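Local structure of superoxide dismutase [Fe] (Sulfolobus solfataricus, 1WB7) at residues T133-L138 and D170-A175; L74-N79 and F152-Q157; K27-V32 and Y177-N182. The protein catalyses the disproportionation of superoxide radicals to hydrogen peroxide and molecular oxygen, using one iron ion in each subunit of a homotetramer. The protein carries 1 engineered substitution. All coordinates share one frame; numbering follows the deposited sequence.

Contact 1 (T133-L138 and D170-A175); sequences TGWAVL and DEFEHA. With FE (Fe (III) ion), chain C.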
loop_
_atom_site.group_PDB
_atom_site.type_symbol
_atom_site.label_atom_id
_atom_site.label_comp_id
_atom_site.label_asym_id
_atom_site.label_seq_id
_atom_site.Cartn_x
_atom_site.Cartn_y
_atom_site.Cartn_z
ATOM N N THR A 133 2.544 -9.215 7.000
ATOM C CA THR A 133 3.964 -9.473 6.848
ATOM C C THR A 133 4.760 -8.203 6.554
ATOM O O THR A 133 4.227 -7.226 6.028
ATOM C CB THR A 133 4.221 -10.515 5.734
ATOM O OG1 THR A 133 3.589 -10.099 4.520
ATOM C CG2 THR A 133 3.665 -11.862 6.144
ATOM N N GLY A 134 6.041 -8.226 6.905
ATOM C CA GLY A 134 6.876 -7.067 6.684
ATOM C C GLY A 134 8.121 -7.091 7.544
ATOM O O GLY A 134 8.698 -8.157 7.781
ATOM N N TRP A 135 8.525 -5.917 8.021
ATOM C CA TRP A 135 9.727 -5.776 8.832
ATOM C C TRP A 135 9.579 -4.712 9.909
ATOM O O TRP A 135 8.689 -3.861 9.857
ATOM C CB TRP A 135 10.922 -5.353 7.965
ATOM C CG TRP A 135 11.178 -6.189 6.766
ATOM C CD1 TRP A 135 10.427 -6.249 5.629
ATOM C CD2 TRP A 135 12.255 -7.118 6.588
ATOM N NE1 TRP A 135 10.967 -7.162 4.753
ATOM C CE2 TRP A 135 12.089 -7.711 5.318
ATOM C CE3 TRP A 135 13.343 -7.507 7.381
ATOM C CZ2 TRP A 135 12.972 -8.678 4.818
ATOM C CZ3 TRP A 135 14.223 -8.470 6.886
ATOM C CH2 TRP A 135 14.029 -9.045 5.615
ATOM N N ALA A 136 10.484 -4.769 10.879
ATOM C CA ALA A 136 10.545 -3.783 11.947
ATOM C C ALA A 136 12.003 -3.346 11.906
ATOM O O ALA A 136 12.908 -4.184 11.917
ATOM C CB ALA A 136 10.211 -4.415 13.286
ATOM N N VAL A 137 12.242 -2.043 11.822
ATOM C CA VAL A 137 13.612 -1.559 11.773
ATOM C C VAL A 137 13.848 -0.362 12.674
ATOM O O VAL A 137 12.918 0.333 13.081
ATOM C CB VAL A 137 14.026 -1.118 10.338
ATOM C CG1 VAL A 137 13.885 -2.271 9.356
ATOM C CG2 VAL A 137 13.184 0.068 9.896
ATOM N N LEU A 138 15.116 -0.140 12.985
ATOM C CA LEU A 138 15.520 1.008 13.770
ATOM C C LEU A 138 16.420 1.775 12.820
ATOM O O LEU A 138 17.463 1.270 12.381
ATOM C CB LEU A 138 16.312 0.604 15.012
ATOM C CG LEU A 138 16.731 1.834 15.824
ATOM C CD1 LEU A 138 15.475 2.546 16.320
ATOM C CD2 LEU A 138 17.615 1.425 16.998
ATOM N N ASP A 170 13.053 -9.316 10.480
ATOM C CA ASP A 170 12.182 -9.849 9.433
ATOM C C ASP A 170 10.883 -10.371 10.052
ATOM O O ASP A 170 10.905 -11.218 10.950
ATOM C CB ASP A 170 12.877 -10.993 8.690
ATOM C CG ASP A 170 12.085 -11.473 7.482
ATOM O OD1 ASP A 170 10.939 -11.014 7.286
ATOM O OD2 ASP A 170 12.609 -12.316 6.725
ATOM N N GLU A 171 9.749 -9.880 9.563
ATOM C CA GLU A 171 8.475 -10.325 10.094
ATOM C C GLU A 171 7.583 -11.046 9.089
ATOM O O GLU A 171 6.375 -11.131 9.279
ATOM C CB GLU A 171 7.722 -9.153 10.730
ATOM C CG GLU A 171 8.405 -8.612 11.979
ATOM C CD GLU A 171 7.546 -7.619 12.733
ATOM O OE1 GLU A 171 6.504 -8.029 13.291
ATOM O OE2 GLU A 171 7.912 -6.428 12.761
ATOM N N PHE A 172 8.171 -11.547 8.006
ATOM C CA PHE A 172 7.395 -12.325 7.048
ATOM C C PHE A 172 7.241 -13.648 7.780
ATOM O O PHE A 172 8.077 -13.996 8.609
ATOM C CB PHE A 172 8.161 -12.545 5.741
ATOM C CG PHE A 172 7.795 -11.572 4.656
ATOM C CD1 PHE A 172 8.087 -10.215 4.790
ATOM C CD2 PHE A 172 7.137 -12.009 3.508
ATOM C CE1 PHE A 172 7.725 -9.303 3.789
ATOM C CE2 PHE A 172 6.771 -11.107 2.505
ATOM C CZ PHE A 172 7.065 -9.752 2.644
ATOM N N GLU A 173 6.187 -14.391 7.483
ATOM C CA GLU A 173 5.959 -15.650 8.180
ATOM C C GLU A 173 7.037 -16.710 7.978
ATOM O O GLU A 173 7.276 -17.518 8.876
ATOM C CB GLU A 173 4.581 -16.190 7.803
ATOM C CG GLU A 173 3.470 -15.234 8.201
ATOM C CD GLU A 173 2.099 -15.700 7.766
ATOM O OE1 GLU A 173 1.930 -16.000 6.564
ATOM O OE2 GLU A 173 1.190 -15.753 8.629
ATOM N N HIS A 174 7.700 -16.701 6.822
ATOM C CA HIS A 174 8.746 -17.688 6.542
ATOM C C HIS A 174 9.974 -17.511 7.426
ATOM O O HIS A 174 10.864 -18.350 7.440
ATOM C CB HIS A 174 9.178 -17.626 5.069
ATOM C CG HIS A 174 9.807 -16.328 4.672
ATOM N ND1 HIS A 174 9.224 -15.463 3.772
ATOM C CD2 HIS A 174 10.971 -15.749 5.050
ATOM C CE1 HIS A 174 10.002 -14.406 3.612
ATOM N NE2 HIS A 174 11.068 -14.555 4.377
ATOM N N ALA A 175 10.027 -16.418 8.170
ATOM C CA ALA A 175 11.165 -16.176 9.042
ATOM C C ALA A 175 11.011 -16.902 10.371
ATOM O O ALA A 175 11.969 -17.001 11.137
ATOM C CB ALA A 175 11.318 -14.688 9.285
HETATM FE FE FE C . 12.569 -13.133 4.965
HETATM O O HOH W 1 11.003 -11.464 4.317
#
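Trp135 and Asp170 form an antiparallel non-hydrogen-bonded pair, their CA atoms 4.8 Å apart, and one step along Glu171 N donates to Gly134 O at 2.7 Å. The side chains of the pair share one face of the sheet. The Asp170 carboxylate is stacked over the indole of Trp135, the two planes 13° apart and the overlap falling toward the rim of the six-membered ring; Asp170 CB lies 3.4 Å from Trp135 CZ3. With CG anti to the backbone N (chi1 -173°), the carboxylate reaches past the indole to the metal, and Asp170 OD2 binds the iron at 1.9 Å. Its other oxygen, OD1, accepts from Phe172 N at 2.9 Å in a nearly straight bond (171°) that arrives from above the carboxylate plane. This Asx turn helps fix the rotation of the ligand. The end of strand 165-170 and the loop after it supply two of the iron ligands, as in the iron/manganese superoxide dismutase family: besides Asp170, His174 NE2 binds the iron at 2.1 Å, a water is a further ligand, and His33 and His84 complete the site. Beyond Gly134, whose backbone angles would jam a side chain against the preceding carbonyl oxygen, Thr133 stands upright on Phe172. Thr133 CB sits over the centre of the Phe172 ring, 3.8 Å from its centroid, in a CH-pi contact. Thr133 OG1 is hydrogen-bonded to its counterpart in the second subunit, and Glu173 reaches across the same interface to His174 of that subunit.

Contact 2 (L74-N79 and F152-Q157); sequences LTFNIN and FENHFQ
Asn154, just past the end of strand 147-153, meets Phe76 of helix 67-89 at the ring edge. Asn154 OD1 lies in the plane of that ring, 3.2 Å from Phe76 CE1, with the amide turned 86° to it. The same oxygen accepts from His155 N at 2.6 Å, while ND2 donates to Pro131 O of the second subunit. A leucine in place of Asn154 would probably leave His155 N without this acceptor and Pro131 O of the second subunit without its donor. Next comes His155, whose imidazole crosses Phe76 with the planes at 42°; His155 CD2 is 3.4 Å from Phe76 CE1. This is the outer shell of the iron site: His155 ND1 is hydrogen-bonded to Trp135 NE1, its ring stacks on Phe172, and the engineered Phe41 also meets it. His155 O, hydrogen-bonded to His159 NE2 of the same chain, lies 3.4 Å from Asn79 CB. Phe156 follows, CG placed between its backbone N and carbonyl carbon (chi1 56°), which swings the ring against the helix. Thr75 CG2 stands over one ring face, and Phe156 CE2 lies 3.6 Å from Phe76 CD1, near the plane of either ring. Asn79 ND2 folds back onto Thr75 O at 2.9 Å. The Asn79 amide also bonds the third subunit's backbone, ND2 to His159 O and OD1 to Ala161 N, and Thr75 OG1 is hydrogen-bonded to Asn158 O there. Between the segments the contact is mostly apolar: ring edges, one ring face under a threonine methyl, and two oxygens against carbon, while the polar ends of Thr75, Asn79 and Asn154 serve tetramer interfaces.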
loop_
_atom_site.group_PDB
_atom_site.type_symbol
_atom_site.label_atom_id
_atom_site.label_comp_id
_atom_site.label_asym_id
_atom_site.label_seq_id
_atom_site.Cartn_x
_atom_site.Cartn_y
_atom_site.Cartn_z
ATOM N N LEU A 74 10.515 -4.614 -9.352
ATOM C CA LEU A 74 11.889 -4.301 -8.996
ATOM C C LEU A 74 11.988 -3.801 -7.555
ATOM O O LEU A 74 12.881 -4.222 -6.816
ATOM C CB LEU A 74 12.472 -3.274 -9.967
ATOM C CG LEU A 74 12.991 -3.881 -11.278
ATOM C CD1 LEU A 74 13.355 -2.780 -12.275
ATOM C CD2 LEU A 74 14.209 -4.756 -10.980
ATOM N N THR A 75 11.074 -2.934 -7.125
ATOM C CA THR A 75 11.174 -2.465 -5.749
ATOM C C THR A 75 10.933 -3.623 -4.787
ATOM O O THR A 75 11.534 -3.678 -3.713
ATOM C CB THR A 75 10.199 -1.293 -5.429
ATOM O OG1 THR A 75 10.568 -0.723 -4.168
ATOM C CG2 THR A 75 8.749 -1.769 -5.338
ATOM N N PHE A 76 10.072 -4.559 -5.184
ATOM C CA PHE A 76 9.769 -5.725 -4.354
ATOM C C PHE A 76 11.001 -6.619 -4.195
ATOM O O PHE A 76 11.428 -6.916 -3.080
ATOM C CB PHE A 76 8.630 -6.540 -4.988
ATOM C CG PHE A 76 8.370 -7.861 -4.307
ATOM C CD1 PHE A 76 7.819 -7.909 -3.032
ATOM C CD2 PHE A 76 8.687 -9.057 -4.943
ATOM C CE1 PHE A 76 7.586 -9.135 -2.392
ATOM C CE2 PHE A 76 8.458 -10.289 -4.314
ATOM C CZ PHE A 76 7.908 -10.327 -3.036
ATOM N N ASN A 77 11.565 -7.046 -5.319
ATOM C CA ASN A 77 12.738 -7.919 -5.315
ATOM C C ASN A 77 14.036 -7.267 -4.843
ATOM O O ASN A 77 14.817 -7.894 -4.128
ATOM C CB ASN A 77 12.947 -8.520 -6.710
ATOM C CG ASN A 77 11.953 -9.615 -7.019
ATOM O OD1 ASN A 77 12.036 -10.713 -6.471
ATOM N ND2 ASN A 77 10.991 -9.314 -7.888
ATOM N N ILE A 78 14.277 -6.022 -5.241
ATOM C CA ILE A 78 15.497 -5.352 -4.821
ATOM C C ILE A 78 15.506 -5.178 -3.310
ATOM O O ILE A 78 16.516 -5.460 -2.652
ATOM C CB ILE A 78 15.666 -3.992 -5.516
ATOM C CG1 ILE A 78 15.948 -4.219 -7.004
ATOM C CG2 ILE A 78 16.821 -3.216 -4.883
ATOM C CD1 ILE A 78 16.126 -2.947 -7.805
ATOM N N ASN A 79 14.386 -4.730 -2.750
ATOM C CA ASN A 79 14.295 -4.571 -1.301
ATOM C C ASN A 79 14.340 -5.941 -0.653
ATOM O O ASN A 79 14.917 -6.110 0.422
ATOM C CB ASN A 79 12.997 -3.858 -0.906
ATOM C CG ASN A 79 13.136 -2.354 -0.938
ATOM O OD1 ASN A 79 14.006 -1.789 -0.268
ATOM N ND2 ASN A 79 12.285 -1.695 -1.715
ATOM N N PHE A 152 7.746 -1.951 8.254
ATOM C CA PHE A 152 7.534 -1.993 6.807
ATOM C C PHE A 152 6.415 -3.000 6.557
ATOM O O PHE A 152 6.281 -3.978 7.294
ATOM C CB PHE A 152 8.768 -2.535 6.066
ATOM C CG PHE A 152 10.007 -1.684 6.177
ATOM C CD1 PHE A 152 11.234 -2.189 5.741
ATOM C CD2 PHE A 152 9.965 -0.399 6.713
ATOM C CE1 PHE A 152 12.401 -1.431 5.840
ATOM C CE2 PHE A 152 11.127 0.365 6.813
ATOM C CZ PHE A 152 12.348 -0.150 6.378
ATOM N N GLU A 153 5.613 -2.753 5.532
ATOM C CA GLU A 153 4.573 -3.698 5.148
ATOM C C GLU A 153 5.149 -4.237 3.838
ATOM O O GLU A 153 5.538 -3.465 2.955
ATOM C CB GLU A 153 3.231 -2.987 4.969
ATOM C CG GLU A 153 2.690 -2.494 6.307
ATOM C CD GLU A 153 1.452 -1.629 6.192
ATOM O OE1 GLU A 153 1.284 -0.747 7.057
ATOM O OE2 GLU A 153 0.645 -1.825 5.256
ATOM N N ASN A 154 5.231 -5.560 3.737
ATOM C CA ASN A 154 5.848 -6.218 2.592
ATOM C C ASN A 154 7.311 -5.745 2.664
ATOM O O ASN A 154 7.760 -5.309 3.721
ATOM C CB ASN A 154 5.193 -5.800 1.272
ATOM C CG ASN A 154 5.474 -6.793 0.143
ATOM O OD1 ASN A 154 6.581 -7.325 0.029
ATOM N ND2 ASN A 154 4.475 -7.038 -0.698
ATOM N N HIS A 155 8.060 -5.812 1.570
ATOM C CA HIS A 155 9.463 -5.390 1.604
ATOM C C HIS A 155 9.682 -3.927 1.223
ATOM O O HIS A 155 10.729 -3.358 1.512
ATOM C CB HIS A 155 10.307 -6.221 0.624
ATOM C CG HIS A 155 10.250 -7.699 0.855
ATOM N ND1 HIS A 155 10.601 -8.284 2.052
ATOM C CD2 HIS A 155 9.920 -8.715 0.023
ATOM C CE1 HIS A 155 10.491 -9.595 1.947
ATOM N NE2 HIS A 155 10.080 -9.883 0.726
ATOM N N PHE A 156 8.689 -3.320 0.588
ATOM C CA PHE A 156 8.850 -1.973 0.067
ATOM C C PHE A 156 7.937 -0.847 0.533
ATOM O O PHE A 156 7.983 0.242 -0.042
ATOM C CB PHE A 156 8.774 -2.062 -1.454
ATOM C CG PHE A 156 7.503 -2.710 -1.949
ATOM C CD1 PHE A 156 6.370 -1.945 -2.219
ATOM C CD2 PHE A 156 7.426 -4.090 -2.098
ATOM C CE1 PHE A 156 5.181 -2.545 -2.630
ATOM C CE2 PHE A 156 6.238 -4.703 -2.508
ATOM C CZ PHE A 156 5.114 -3.930 -2.773
ATOM N N GLN A 157 7.106 -1.075 1.545
ATOM C CA GLN A 157 6.225 -0.004 1.998
ATOM C C GLN A 157 6.587 0.515 3.387
ATOM O O GLN A 157 6.868 -0.271 4.297
ATOM C CB GLN A 157 4.763 -0.471 1.984
ATOM C CG GLN A 157 4.291 -0.980 0.623
ATOM C CD GLN A 157 2.827 -1.404 0.620
ATOM O OE1 GLN A 157 2.336 -1.983 1.585
ATOM N NE2 GLN A 157 2.131 -1.129 -0.479
#

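Contact 3 (K27-V32 and Y177-N182); sequences KDIIDV and YLQYKN
The start of the long helix 27-57 rests here on the short helix 177-180 that follows the metal-binding loop, with Ile29 set against Leu178 and Gln179. The side chains of Ile29 and Leu178 run antiparallel alongside each other, Ile29 CG1 3.8 Å from Leu178 CB. With CG1 anti to the carbonyl carbon (chi1 -74°) and the chain extended beyond it, Ile29 carries its CD1 onward to Gln179 CB at 3.6 Å, roughly perpendicular to that side chain. One turn later Val32 CG1 makes a looser contact with Leu178 CD1 at 4.5 Å. The pairing joins the alpha-hairpin domain to the C-terminal domain a few residues from two iron ligands, His33 on the first helix and His174 ahead of the second. Gln179 ties the domains further through its amide: OE1 accepts from Ser26 N and NE2 donates to Pro23 O, both just before the long helix. At the far end of the short helix Lys181 takes positive phi, and its NZ turns back to donate a hydrogen bond to Leu178 O at 3.1 Å, from above the carbonyl plane. Tyr177 of the second subunit packs on both Val32 and Leu178.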
loop_
_atom_site.group_PDB
_atom_site.type_symbol
_atom_site.label_atom_id
_atom_site.label_comp_id
_atom_site.label_asym_id
_atom_site.label_seq_id
_atom_site.Cartn_x
_atom_site.Cartn_y
_atom_site.Cartn_z
ATOM N N LYS A 27 17.861 -24.187 12.085
ATOM C CA LYS A 27 18.649 -24.244 10.863
ATOM C C LYS A 27 17.752 -24.512 9.658
ATOM O O LYS A 27 18.075 -24.110 8.542
ATOM C CB LYS A 27 19.730 -25.324 10.962
ATOM C CG LYS A 27 19.210 -26.727 11.198
ATOM C CD LYS A 27 20.357 -27.731 11.175
ATOM C CE LYS A 27 19.957 -29.066 11.806
ATOM N NZ LYS A 27 18.803 -29.702 11.114
ATOM N N ASP A 28 16.624 -25.184 9.879
ATOM C CA ASP A 28 15.690 -25.476 8.793
ATOM C C ASP A 28 15.142 -24.178 8.218
ATOM O O ASP A 28 14.995 -24.035 7.006
ATOM C CB ASP A 28 14.526 -26.334 9.292
ATOM C CG ASP A 28 14.980 -27.672 9.827
ATOM O OD1 ASP A 28 15.698 -28.391 9.094
ATOM O OD2 ASP A 28 14.620 -28.005 10.980
ATOM N N ILE A 29 14.823 -23.233 9.097
ATOM C CA ILE A 29 14.312 -21.944 8.652
ATOM C C ILE A 29 15.410 -21.213 7.893
ATOM O O ILE A 29 15.219 -20.811 6.753
ATOM C CB ILE A 29 13.859 -21.071 9.846
ATOM C CG1 ILE A 29 12.538 -21.605 10.402
ATOM C CG2 ILE A 29 13.731 -19.607 9.410
ATOM C CD1 ILE A 29 12.057 -20.893 11.652
ATOM N N ILE A 30 16.570 -21.065 8.526
ATOM C CA ILE A 30 17.698 -20.366 7.915
ATOM C C ILE A 30 18.060 -20.925 6.544
ATOM O O ILE A 30 18.289 -20.173 5.593
ATOM C CB ILE A 30 18.939 -20.424 8.832
ATOM C CG1 ILE A 30 18.613 -19.760 10.172
ATOM C CG2 ILE A 30 20.126 -19.726 8.166
ATOM C CD1 ILE A 30 18.164 -18.314 10.040
ATOM N N ASP A 31 18.101 -22.247 6.445
ATOM C CA ASP A 31 18.439 -22.915 5.198
ATOM C C ASP A 31 17.572 -22.457 4.022
ATOM O O ASP A 31 18.088 -22.002 3.003
ATOM C CB ASP A 31 18.304 -24.431 5.379
ATOM C CG ASP A 31 18.796 -25.210 4.174
ATOM O OD1 ASP A 31 18.599 -26.440 4.147
ATOM O OD2 ASP A 31 19.386 -24.596 3.259
ATOM N N VAL A 32 16.256 -22.577 4.158
ATOM C CA VAL A 32 15.358 -22.182 3.076
ATOM C C VAL A 32 15.209 -20.663 2.999
ATOM O O VAL A 32 14.987 -20.094 1.928
ATOM C CB VAL A 32 13.958 -22.845 3.244
ATOM C CG1 VAL A 32 13.304 -22.391 4.540
ATOM C CG2 VAL A 32 13.076 -22.516 2.057
ATOM N N TYR A 177 7.683 -19.276 10.932
ATOM C CA TYR A 177 6.618 -20.272 10.927
ATOM C C TYR A 177 6.983 -21.721 11.218
ATOM O O TYR A 177 6.361 -22.348 12.069
ATOM C CB TYR A 177 5.830 -20.221 9.614
ATOM C CG TYR A 177 4.350 -20.408 9.851
ATOM C CD1 TYR A 177 3.564 -19.351 10.309
ATOM C CD2 TYR A 177 3.749 -21.657 9.701
ATOM C CE1 TYR A 177 2.214 -19.533 10.617
ATOM C CE2 TYR A 177 2.401 -21.850 10.007
ATOM C CZ TYR A 177 1.642 -20.781 10.467
ATOM O OH TYR A 177 0.320 -20.968 10.794
ATOM N N LEU A 178 7.970 -22.262 10.510
ATOM C CA LEU A 178 8.371 -23.653 10.716
ATOM C C LEU A 178 8.681 -23.982 12.164
ATOM O O LEU A 178 8.520 -25.122 12.586
ATOM C CB LEU A 178 9.598 -23.992 9.865
ATOM C CG LEU A 178 9.386 -24.106 8.358
ATOM C CD1 LEU A 178 10.730 -24.276 7.656
ATOM C CD2 LEU A 178 8.472 -25.288 8.072
ATOM N N GLN A 179 9.126 -22.990 12.927
ATOM C CA GLN A 179 9.477 -23.220 14.325
ATOM C C GLN A 179 8.446 -22.688 15.311
ATOM O O GLN A 179 8.103 -23.362 16.278
ATOM C CB GLN A 179 10.844 -22.593 14.624
ATOM C CG GLN A 179 11.235 -22.581 16.100
ATOM C CD GLN A 179 12.637 -22.024 16.330
ATOM O OE1 GLN A 179 13.309 -21.599 15.389
ATOM N NE2 GLN A 179 13.081 -22.025 17.585
ATOM N N TYR A 180 7.942 -21.487 15.053
ATOM C CA TYR A 180 6.984 -20.849 15.954
ATOM C C TYR A 180 5.536 -20.849 15.482
ATOM O O TYR A 180 4.656 -20.396 16.208
ATOM C CB TYR A 180 7.410 -19.398 16.186
ATOM C CG TYR A 180 8.771 -19.245 16.820
ATOM C CD1 TYR A 180 8.913 -19.217 18.204
ATOM C CD2 TYR A 180 9.916 -19.139 16.037
ATOM C CE1 TYR A 180 10.164 -19.085 18.795
ATOM C CE2 TYR A 180 11.178 -19.006 16.621
ATOM C CZ TYR A 180 11.291 -18.979 17.998
ATOM O OH TYR A 180 12.527 -18.838 18.585
ATOM N N LYS A 181 5.292 -21.343 14.274
ATOM C CA LYS A 181 3.952 -21.333 13.704
ATOM C C LYS A 181 3.431 -19.897 13.741
ATOM O O LYS A 181 4.162 -18.962 13.407
ATOM C CB LYS A 181 3.011 -22.268 14.474
ATOM C CG LYS A 181 3.073 -23.731 14.034
ATOM C CD LYS A 181 4.476 -24.302 14.204
ATOM C CE LYS A 181 4.556 -25.754 13.738
ATOM N NZ LYS A 181 5.947 -26.300 13.866
ATOM N N ASN A 182 2.191 -19.703 14.172
ATOM C CA ASN A 182 1.630 -18.357 14.192
ATOM C C ASN A 182 1.984 -17.495 15.405
ATOM O O ASN A 182 1.419 -16.411 15.570
ATOM C CB ASN A 182 0.107 -18.427 14.050
ATOM C CG ASN A 182 -0.567 -19.007 15.275
ATOM O OD1 ASN A 182 -0.149 -20.040 15.804
ATOM N ND2 ASN A 182 -1.625 -18.346 15.733
#

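Contacts 1 and 2 are buried, whereas contact 3 lies near the surface, its centre about 17 Å from that of the chain. Contacts 1 and 2 share the sheet through neighbouring strands 134-140 and 147-153 and touch directly, with Trp135 O 2.7 Å from Phe152 N. Contact 3 meets contact 1 by packing alone, at Ile29 CG2 and Ala175 O, 3.6 Å apart, and lies about 11 Å from contact 2 at the nearest atoms. Contact 1 stays within the C-terminal domain and combines strand pairing with metal ligation; the other two join that domain to different helices of the alpha-hairpin domain, contact 2 through aromatic rings and contact 3 through aliphatic chains. All three also reach the second subunit.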